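Local coordinates for putative phosphonate binding protein for ABC transporter (PDB 5LQ5) that binds inorganic phosphite strongly, and methylphosphonate and phosphate only very weakly, probably as the solute-binding component of an ABC transporter, at residues Ile11-Gln16 and Val204-Val209; Ser157-Ile162 and Glu181-Asn186; Leu233-Lys236 and His240-Ile243. All blocks are in the same frame, centred on the assembly; numbering follows the deposited sequence.

Contact 1 of 3, residues Ile11-Gln16 and Val204-Val209; sequences IPDQNQ and VDYHWV. With PO3 (phosphite ion), chain B.
In the phosphite pocket, the phenol of Tyr206 meets two residues of the 11-16 loop: the carboxylate of Asp13 holds its hydroxyl, while the Ile11 methyl packs on the ring beside the anion, a worked example of a ligand-facing ring fixed by its neighbours. Tyr206 OH donates to Asp13 OD2 at 2.7 Å, on the lone pair of OD2 that points away from the other carboxylate oxygen. The carboxylate and ring planes stand 66° apart. Asn176 ND2 also bonds to the hydroxyl, which fixes its position further. One carbon round from CZ, Tyr206 CE1 meets the terminal methyl Ile11 CD1 at 3.8 Å, obliquely. Both segments belong to the same lobe: residues 11-16 follow strand 5-10, residues 204-209 run into strand 207-210, and strand 60-63 lies between them in a sheet with the 2-1-3-5-4 strand order of type II periplasmic binding proteins. The phosphorus is 3.6 Å from Tyr206 OH, and its fourth corner, where phosphite carries its hydrogen, probably points towards the Tyr206 ring. Asp205 turns its CG away from the backbone N (chi1 -161°), and OD2 comes to 2.5 Å from phosphite O1, a separation so short that a proton probably lies between the two oxygens. Asp205 OD1 is bonded to Gly65 N, which anchors the carboxylate, while Tyr46, Ser126, Thr127, Ser128 and His158 hold the anion elsewhere.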
# COMPACT_ATOMS: atom_id res chain seq x y z
N ILE A 11 -2.08 0.40 6.66
CA ILE A 11 -2.99 1.09 5.76
C ILE A 11 -4.05 0.09 5.26
O ILE A 11 -3.70 -1.06 4.92
CB ILE A 11 -2.30 1.82 4.59
CG1 ILE A 11 -1.38 0.88 3.80
CG2 ILE A 11 -1.54 3.06 5.11
CD1 ILE A 11 -0.98 1.44 2.47
N PRO A 12 -5.33 0.49 5.19
CA PRO A 12 -6.40 -0.43 4.78
C PRO A 12 -6.54 -0.48 3.26
O PRO A 12 -7.49 0.04 2.67
CB PRO A 12 -7.63 0.17 5.46
CG PRO A 12 -7.33 1.65 5.54
CD PRO A 12 -5.85 1.75 5.75
N ASP A 13 -5.56 -1.13 2.64
CA ASP A 13 -5.36 -1.12 1.17
C ASP A 13 -6.11 -2.24 0.46
O ASP A 13 -6.13 -2.30 -0.76
CB ASP A 13 -3.87 -1.12 0.82
CG ASP A 13 -3.17 -2.46 1.10
OD1 ASP A 13 -3.66 -3.25 1.93
OD2 ASP A 13 -2.15 -2.72 0.46
N GLN A 14 -6.69 -3.12 1.27
CA GLN A 14 -7.44 -4.30 0.82
C GLN A 14 -8.63 -4.51 1.77
O GLN A 14 -8.71 -3.88 2.80
CB GLN A 14 -6.51 -5.53 0.81
CG GLN A 14 -5.46 -5.42 -0.28
CD GLN A 14 -4.36 -6.42 -0.10
OE1 GLN A 14 -3.31 -6.15 0.47
NE2 GLN A 14 -4.60 -7.57 -0.59
N ASN A 15 -9.53 -5.42 1.42
CA ASN A 15 -10.66 -5.73 2.25
C ASN A 15 -10.22 -6.19 3.64
O ASN A 15 -9.16 -6.84 3.80
CB ASN A 15 -11.55 -6.79 1.61
CG ASN A 15 -12.26 -6.29 0.36
OD1 ASN A 15 -12.52 -5.09 0.18
ND2 ASN A 15 -12.57 -7.20 -0.50
N GLN A 16 -11.03 -5.86 4.63
CA GLN A 16 -10.68 -6.13 6.03
C GLN A 16 -10.44 -7.61 6.34
O GLN A 16 -9.59 -7.94 7.19
CB GLN A 16 -11.69 -5.50 6.99
CG GLN A 16 -11.22 -5.45 8.43
CD GLN A 16 -10.00 -4.57 8.59
OE1 GLN A 16 -9.95 -3.45 8.07
NE2 GLN A 16 -9.00 -5.08 9.27
N VAL A 204 9.19 3.17 -5.61
CA VAL A 204 9.30 2.55 -4.26
C VAL A 204 7.93 2.61 -3.57
O VAL A 204 7.20 3.58 -3.76
CB VAL A 204 10.36 3.23 -3.38
CG1 VAL A 204 9.94 4.61 -2.93
CG2 VAL A 204 10.66 2.38 -2.17
N ASP A 205 7.59 1.62 -2.75
CA ASP A 205 6.27 1.63 -2.10
C ASP A 205 6.31 1.17 -0.63
O ASP A 205 6.70 1.95 0.27
CB ASP A 205 5.23 0.92 -2.97
CG ASP A 205 3.77 1.29 -2.59
OD1 ASP A 205 3.56 1.99 -1.55
OD2 ASP A 205 2.84 0.96 -3.37
N TYR A 206 5.82 -0.04 -0.36
CA TYR A 206 5.46 -0.37 1.01
C TYR A 206 6.64 -0.58 1.94
O TYR A 206 7.71 -1.01 1.51
CB TYR A 206 4.60 -1.63 1.06
CG TYR A 206 3.23 -1.53 0.44
CD1 TYR A 206 2.12 -1.41 1.24
CD2 TYR A 206 3.03 -1.64 -0.93
CE1 TYR A 206 0.84 -1.36 0.72
CE2 TYR A 206 1.74 -1.58 -1.49
CZ TYR A 206 0.65 -1.47 -0.66
OH TYR A 206 -0.61 -1.43 -1.27
N HIS A 207 6.43 -0.27 3.21
CA HIS A 207 7.43 -0.45 4.25
C HIS A 207 6.88 -0.38 5.65
O HIS A 207 5.86 0.28 5.90
CB HIS A 207 8.57 0.56 4.08
CG HIS A 207 8.16 2.00 4.17
ND1 HIS A 207 7.45 2.64 3.17
CD2 HIS A 207 8.44 2.95 5.09
CE1 HIS A 207 7.29 3.91 3.50
NE2 HIS A 207 7.88 4.12 4.66
N TRP A 208 7.55 -1.11 6.55
CA TRP A 208 7.28 -1.06 7.96
C TRP A 208 7.96 0.13 8.60
O TRP A 208 9.13 0.36 8.37
CB TRP A 208 7.80 -2.31 8.68
CG TRP A 208 7.02 -3.57 8.44
CD1 TRP A 208 7.39 -4.66 7.67
CD2 TRP A 208 5.76 -3.91 9.03
NE1 TRP A 208 6.42 -5.62 7.74
CE2 TRP A 208 5.42 -5.20 8.57
CE3 TRP A 208 4.89 -3.24 9.88
CZ2 TRP A 208 4.24 -5.82 8.95
CZ3 TRP A 208 3.73 -3.87 10.27
CH2 TRP A 208 3.41 -5.14 9.80
N VAL A 209 7.22 0.80 9.46
CA VAL A 209 7.68 1.94 10.23
C VAL A 209 7.40 1.68 11.70
O VAL A 209 6.28 1.35 12.07
CB VAL A 209 7.02 3.25 9.79
CG1 VAL A 209 7.57 4.43 10.59
CG2 VAL A 209 7.24 3.50 8.29
P PO3 B . -0.12 2.10 -1.39
O1 PO3 B . 0.52 1.75 -2.77
O2 PO3 B . 0.33 3.50 -0.79
O3 PO3 B . -1.67 1.98 -1.44

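Contact 2 of 3, residues Ser157-Ile162 and Glu181-Asn186; sequences SHDATI and ENNLKN
Asn183 reaches from its helix to Asp159 and Ile162, one turn apart on helix 158-167, serving one by hydrogen bonding and the other by packing. The polar part is Asn183 ND2 to Asp159 OD1, 3.1 Å long with an angle of 157° at the hydrogen. The acceptor lies close to the amide plane, whereas the carboxylate is turned 83° to it and receives the N-H almost head-on at the end of its C-O bond. ND2 also donates to Val179 O in its own helix, and Asp159 OD2 takes the backbone N-H of Asn15. The apolar part is a single methyl: Ile162 CD1 rests 3.5 Å from Asn183 ND2, obliquely against the nitrogen side of the amide. Without the amide, as with an alanine here, Asp159 OD1 would probably lose this donor and a gap would open beside the Ile162 methyl. At the start of helix 158-167, Ser157 OG caps by accepting from Ala160 N, and His158 binds phosphite through NE2. The contact joins this helix, which links parallel strands 153-154 and 172-176, to helix 177-186 just after strand 172-176: a beta-alpha-beta crossover, packed on the next helix, of the kind that builds the lobes of periplasmic binding proteins.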
# COMPACT_ATOMS: atom_id res chain seq x y z
N SER A 157 -9.32 1.83 -1.49
CA SER A 157 -8.55 0.58 -1.40
C SER A 157 -8.41 -0.05 -2.76
O SER A 157 -9.22 0.19 -3.67
CB SER A 157 -9.18 -0.41 -0.42
OG SER A 157 -10.06 -1.35 -1.07
N HIS A 158 -7.40 -0.90 -2.89
CA HIS A 158 -7.16 -1.56 -4.18
C HIS A 158 -8.28 -2.56 -4.50
O HIS A 158 -8.69 -2.70 -5.67
CB HIS A 158 -5.79 -2.21 -4.22
CG HIS A 158 -4.70 -1.24 -3.94
ND1 HIS A 158 -4.51 -0.10 -4.68
CD2 HIS A 158 -3.82 -1.17 -2.90
CE1 HIS A 158 -3.53 0.60 -4.15
NE2 HIS A 158 -3.08 -0.04 -3.09
N ASP A 159 -8.77 -3.26 -3.48
CA ASP A 159 -9.92 -4.21 -3.71
C ASP A 159 -11.17 -3.43 -4.14
O ASP A 159 -11.90 -3.83 -5.05
CB ASP A 159 -10.21 -5.07 -2.49
CG ASP A 159 -9.19 -6.16 -2.25
OD1 ASP A 159 -8.48 -6.59 -3.20
OD2 ASP A 159 -9.18 -6.62 -1.08
N ALA A 160 -11.36 -2.25 -3.52
CA ALA A 160 -12.54 -1.45 -3.87
C ALA A 160 -12.48 -0.86 -5.29
O ALA A 160 -13.50 -0.75 -5.95
CB ALA A 160 -12.79 -0.36 -2.86
N THR A 161 -11.27 -0.55 -5.76
CA THR A 161 -11.09 -0.07 -7.13
C THR A 161 -11.49 -1.15 -8.13
O THR A 161 -12.24 -0.90 -9.03
CB THR A 161 -9.63 0.34 -7.35
OG1 THR A 161 -9.34 1.40 -6.44
CG2 THR A 161 -9.36 0.78 -8.74
N ILE A 162 -11.00 -2.37 -7.88
CA ILE A 162 -11.35 -3.51 -8.74
C ILE A 162 -12.89 -3.65 -8.78
O ILE A 162 -13.48 -3.80 -9.84
CB ILE A 162 -10.70 -4.82 -8.24
CG1 ILE A 162 -9.19 -4.78 -8.49
CG2 ILE A 162 -11.36 -6.04 -8.88
CD1 ILE A 162 -8.42 -5.85 -7.73
N GLU A 181 -3.09 -9.00 -9.45
CA GLU A 181 -2.71 -10.42 -9.71
C GLU A 181 -3.31 -11.41 -8.71
O GLU A 181 -3.75 -12.48 -9.10
CB GLU A 181 -1.19 -10.56 -9.79
CG GLU A 181 -0.63 -9.90 -11.03
CD GLU A 181 0.88 -9.74 -11.02
OE1 GLU A 181 1.56 -10.26 -10.10
OE2 GLU A 181 1.40 -9.08 -11.95
N ASN A 182 -3.30 -11.07 -7.43
CA ASN A 182 -3.94 -11.90 -6.37
C ASN A 182 -5.42 -12.15 -6.63
O ASN A 182 -5.92 -13.23 -6.40
CB ASN A 182 -3.79 -11.27 -4.99
CG ASN A 182 -2.38 -11.31 -4.49
OD1 ASN A 182 -1.49 -11.83 -5.15
ND2 ASN A 182 -2.16 -10.72 -3.33
N ASN A 183 -6.10 -11.11 -7.07
CA ASN A 183 -7.55 -11.20 -7.34
C ASN A 183 -7.84 -12.04 -8.59
O ASN A 183 -8.76 -12.83 -8.62
CB ASN A 183 -8.17 -9.83 -7.47
CG ASN A 183 -8.58 -9.29 -6.15
OD1 ASN A 183 -9.64 -9.62 -5.68
ND2 ASN A 183 -7.75 -8.47 -5.53
N LEU A 184 -7.01 -11.85 -9.59
CA LEU A 184 -7.11 -12.55 -10.88
C LEU A 184 -7.01 -14.06 -10.76
O LEU A 184 -7.60 -14.80 -11.54
CB LEU A 184 -6.00 -12.04 -11.79
CG LEU A 184 -6.20 -12.01 -13.28
CD1 LEU A 184 -7.60 -11.58 -13.69
CD2 LEU A 184 -5.15 -11.04 -13.82
N LYS A 185 -6.25 -14.49 -9.77
CA LYS A 185 -5.98 -15.92 -9.56
C LYS A 185 -6.85 -16.56 -8.52
O LYS A 185 -7.36 -17.66 -8.72
CB LYS A 185 -4.51 -16.12 -9.23
CG LYS A 185 -3.63 -15.64 -10.37
CD LYS A 185 -4.25 -15.95 -11.73
CE LYS A 185 -3.26 -15.84 -12.85
NZ LYS A 185 -2.57 -17.14 -13.05
N ASN A 186 -6.99 -15.88 -7.41
CA ASN A 186 -7.77 -16.40 -6.27
C ASN A 186 -9.22 -15.90 -6.10
O ASN A 186 -9.99 -16.46 -5.32
CB ASN A 186 -6.98 -16.15 -4.99
CG ASN A 186 -5.57 -16.73 -5.06
OD1 ASN A 186 -5.40 -17.93 -5.30
ND2 ASN A 186 -4.57 -15.89 -4.88

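Contact 3 of 3, residues Leu233-Lys236 and His240-Ile243; sequences LDIK and HKQI
His240 and Leu233 meet ring to methyl where the chain turns from helix 222-231 into helix 238-246, a helix-loop-helix connection whose loop contains an Asx turn at Asp234. It illustrates how a short connection can be tied to the first turns of the helix it leads into. Leu233 CD2 sits 3.7 Å from the centroid of the His240 imidazole, only 7° off the ring normal, a CH-pi contact over the middle of one face. In the leucine, chi1 -72° sets CG beside the backbone N; CD1 takes the extended position of the second torsion and the other branch, CD2, goes over the ring face. In the ring plane, His240 ND1 accepts from Asp234 N at 3.1 Å, with an angle of 151° at the hydrogen. The opposite nitrogen, NE2, is bonded to Glu29 OE2 on helix 16-34. Hydrogen bonds at two nitrogens and a methyl over one face thus fix the rotation of the imidazole, and an accepting ND1 is consistent with the proton residing on NE2. His240 CB also approaches Asp234 O closely, at 3.0 Å. Nearer the surface, Ile235 turns CG1 away from its backbone N, and a folded second torsion then brings CD1 to 3.9 Å from Lys241 CG. The lysine chain runs extended past Ile235 O and bends only at its last torsion, where NZ forms a salt bridge with Asp245. Within the loop, Lys236 N closes the Asx turn by donating to Asp234 OD1 at 3.2 Å, approaching from above the carboxylate plane.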
# COMPACT_ATOMS: atom_id res chain seq x y z
N LEU A 233 12.40 -13.70 9.12
CA LEU A 233 11.29 -14.54 8.70
C LEU A 233 11.72 -15.39 7.49
O LEU A 233 12.28 -14.90 6.50
CB LEU A 233 10.03 -13.74 8.38
CG LEU A 233 9.27 -13.14 9.57
CD1 LEU A 233 8.20 -12.18 9.08
CD2 LEU A 233 8.66 -14.19 10.47
N ASP A 234 11.44 -16.67 7.60
CA ASP A 234 12.10 -17.74 6.85
C ASP A 234 11.04 -18.59 6.14
O ASP A 234 10.26 -19.33 6.77
CB ASP A 234 12.95 -18.58 7.83
CG ASP A 234 13.56 -19.81 7.20
OD1 ASP A 234 13.71 -19.88 5.97
OD2 ASP A 234 13.91 -20.72 7.99
N ILE A 235 11.01 -18.46 4.82
CA ILE A 235 10.05 -19.17 3.93
C ILE A 235 10.02 -20.71 4.17
O ILE A 235 9.01 -21.38 3.93
CB ILE A 235 10.35 -18.86 2.44
CG1 ILE A 235 9.17 -19.23 1.54
CG2 ILE A 235 11.64 -19.54 1.96
CD1 ILE A 235 8.04 -18.21 1.57
N LYS A 236 11.13 -21.24 4.66
CA LYS A 236 11.25 -22.70 4.93
C LYS A 236 10.53 -23.21 6.17
O LYS A 236 10.40 -24.41 6.37
CB LYS A 236 12.72 -23.09 4.94
CG LYS A 236 13.28 -23.04 3.52
CD LYS A 236 14.71 -22.55 3.45
CE LYS A 236 14.85 -21.35 2.53
NZ LYS A 236 16.27 -20.93 2.42
N HIS A 240 6.14 -19.23 9.21
CA HIS A 240 6.67 -18.02 8.57
C HIS A 240 6.18 -17.91 7.16
O HIS A 240 5.82 -16.84 6.70
CB HIS A 240 8.18 -18.00 8.56
CG HIS A 240 8.76 -17.93 9.92
ND1 HIS A 240 10.09 -17.68 10.16
CD2 HIS A 240 8.17 -18.00 11.13
CE1 HIS A 240 10.30 -17.63 11.46
NE2 HIS A 240 9.15 -17.84 12.07
N LYS A 241 6.12 -19.06 6.50
CA LYS A 241 5.63 -19.15 5.11
C LYS A 241 4.20 -18.62 4.97
O LYS A 241 3.89 -17.87 4.04
CB LYS A 241 5.69 -20.60 4.62
CG LYS A 241 5.56 -20.77 3.12
CD LYS A 241 5.47 -22.24 2.73
CE LYS A 241 5.63 -22.43 1.23
NZ LYS A 241 4.60 -21.68 0.45
N GLN A 242 3.36 -18.99 5.93
CA GLN A 242 1.94 -18.59 5.94
C GLN A 242 1.85 -17.09 5.97
O GLN A 242 0.99 -16.51 5.30
CB GLN A 242 1.21 -19.10 7.18
CG GLN A 242 0.83 -20.56 7.17
CD GLN A 242 0.11 -20.96 8.45
OE1 GLN A 242 -0.24 -20.10 9.27
NE2 GLN A 242 -0.11 -22.25 8.63
N ILE A 243 2.71 -16.47 6.78
CA ILE A 243 2.74 -14.98 6.88
C ILE A 243 3.27 -14.39 5.58
O ILE A 243 2.66 -13.50 4.98
CB ILE A 243 3.60 -14.51 8.09
CG1 ILE A 243 2.90 -14.85 9.40
CG2 ILE A 243 3.85 -13.01 8.05
CD1 ILE A 243 3.86 -15.00 10.59

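Chemistry follows location in this two-lobed fold. Contact 1 is near the centre of the chain and contact 2 is also buried, about 14 Å away between centres; they lie on facing sides of the phosphite cleft and touch directly. There Asp13 O meets His158 N and Asn15 N meets Asp159 OD2, joining the 11-16 loop to helix 158-167 across the lobes. In both, a buried carboxylate accepts a side-chain hydrogen bond next to an isoleucine methyl. Contact 3, about 21 Å from the chain centre, is partly exposed and touches neither of the others. It relies on a histidine that accepts a backbone N-H and on aliphatic chains, and it packs on helix 16-34, which begins in contact 1.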